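Local coordinates for protein prolyl oligopeptidase (Novosphingobium capsulatum, PDB 1YR2) that probably hydrolyses oligopeptides as a serine endopeptidase, cutting on the carboxyl side of proline and, less characteristically, of alanine, at residues A612-Y615 with G621-E624. Numbering follows the deposited sequence.
Sequences AGRY and GYPE
With CG trans to the backbone nitrogen (chi1 -170°) and a single bend at chi2, the chain of Arg-614 reaches across to Glu-624, whose CG sits between the backbone nitrogen and the carbonyl carbon and whose chain then bends at chi2 (-94°), turning the carboxylate to meet the guanidinium. What follows is a textbook bidentate salt bridge. The guanidinium presents its NH1/NH2 end, and each nitrogen takes one carboxylate oxygen: NH1 of Arg-614 donates to OE1 of Glu-624 at 3.0 Å, and NH2 of Arg-614 to OE2 of Glu-624 at 2.9 Å. Both bonds are nearly straight, both oxygens are met on the syn side, and the two flat groups lie almost coplanar, 14° apart. Tyr-622 adds a different contact, its ring edge set against one guanidinium face, with CD2 3.5 Å from NH2 of Arg-614. NH1 also forms a salt bridge with Asp-608, so two carboxylates share one arginine. The pairing spans the short helix 617-620 on the surface of the catalytic α/β-hydrolase domain, tying the 3-10 turn before it to the loop after it. Paired bonds restrain the guanidinium's rotation more than one would, and its positive charge probably helps keep both acids ionised.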
loop_
_atom_site.group_PDB
_atom_site.type_symbol
_atom_site.label_atom_id
_atom_site.label_comp_id
_atom_site.label_asym_id
_atom_site.label_seq_id
_atom_site.Cartn_x
_atom_site.Cartn_y
_atom_site.Cartn_z
ATOM N N ALA A 612 -13.446 18.568 -3.901
ATOM C CA ALA A 612 -12.268 18.021 -4.487
ATOM C C ALA A 612 -12.551 17.232 -5.775
ATOM O O ALA A 612 -11.630 16.676 -6.400
ATOM C CB ALA A 612 -11.762 16.986 -3.456
ATOM N N GLY A 613 -13.831 17.095 -6.110
ATOM C CA GLY A 613 -14.241 16.149 -7.115
ATOM C C GLY A 613 -13.856 16.610 -8.502
ATOM O O GLY A 613 -13.750 15.793 -9.432
ATOM N N ARG A 614 -13.645 17.910 -8.665
ATOM C CA ARG A 614 -13.216 18.433 -9.975
ATOM C C ARG A 614 -11.888 17.830 -10.471
ATOM O O ARG A 614 -11.634 17.735 -11.688
ATOM C CB ARG A 614 -13.170 19.954 -9.947
ATOM C CG ARG A 614 -12.968 20.615 -11.320
ATOM C CD ARG A 614 -13.912 20.186 -12.470
ATOM N NE ARG A 614 -13.551 20.834 -13.741
ATOM C CZ ARG A 614 -14.358 20.936 -14.793
ATOM N NH1 ARG A 614 -15.580 20.416 -14.749
ATOM N NH2 ARG A 614 -13.927 21.562 -15.904
ATOM N N TYR A 615 -11.046 17.355 -9.569
ATOM C CA TYR A 615 -9.793 16.697 -9.943
ATOM C C TYR A 615 -10.053 15.319 -10.597
ATOM O O TYR A 615 -9.216 14.799 -11.290
ATOM C CB TYR A 615 -8.818 16.593 -8.723
ATOM C CG TYR A 615 -8.197 17.914 -8.394
ATOM C CD1 TYR A 615 -7.190 18.416 -9.197
ATOM C CD2 TYR A 615 -8.667 18.712 -7.352
ATOM C CE1 TYR A 615 -6.648 19.616 -8.976
ATOM C CE2 TYR A 615 -8.109 19.954 -7.108
ATOM C CZ TYR A 615 -7.102 20.408 -7.951
ATOM O OH TYR A 615 -6.474 21.637 -7.774
ATOM N N GLY A 621 -14.205 12.239 -16.987
ATOM C CA GLY A 621 -14.626 13.158 -18.026
ATOM C C GLY A 621 -15.311 14.368 -17.449
ATOM O O GLY A 621 -15.359 14.542 -16.208
ATOM N N TYR A 622 -15.899 15.182 -18.352
ATOM C CA TYR A 622 -16.418 16.505 -18.004
ATOM C C TYR A 622 -17.924 16.582 -18.191
ATOM O O TYR A 622 -18.395 16.472 -19.335
ATOM C CB TYR A 622 -15.774 17.552 -18.902
ATOM C CG TYR A 622 -14.295 17.668 -18.715
ATOM C CD1 TYR A 622 -13.437 16.804 -19.356
ATOM C CD2 TYR A 622 -13.757 18.591 -17.839
ATOM C CE1 TYR A 622 -12.064 16.879 -19.163
ATOM C CE2 TYR A 622 -12.409 18.679 -17.643
ATOM C CZ TYR A 622 -11.550 17.834 -18.316
ATOM O OH TYR A 622 -10.173 17.867 -18.092
ATOM N N PRO A 623 -18.699 16.694 -17.115
ATOM C CA PRO A 623 -20.165 16.767 -17.239
ATOM C C PRO A 623 -20.736 17.895 -18.089
ATOM O O PRO A 623 -21.884 17.754 -18.569
ATOM C CB PRO A 623 -20.638 16.923 -15.816
ATOM C CG PRO A 623 -19.575 16.304 -15.002
ATOM C CD PRO A 623 -18.288 16.591 -15.700
ATOM N N GLU A 624 -19.996 18.994 -18.204
ATOM C CA GLU A 624 -20.377 20.140 -19.036
ATOM C C GLU A 624 -20.200 19.877 -20.532
ATOM O O GLU A 624 -20.693 20.644 -21.371
ATOM C CB GLU A 624 -19.593 21.402 -18.627
ATOM C CG GLU A 624 -18.098 21.456 -19.016
ATOM C CD GLU A 624 -17.156 20.964 -17.902
ATOM O OE1 GLU A 624 -17.588 20.232 -16.948
ATOM O OE2 GLU A 624 -15.952 21.294 -18.000
#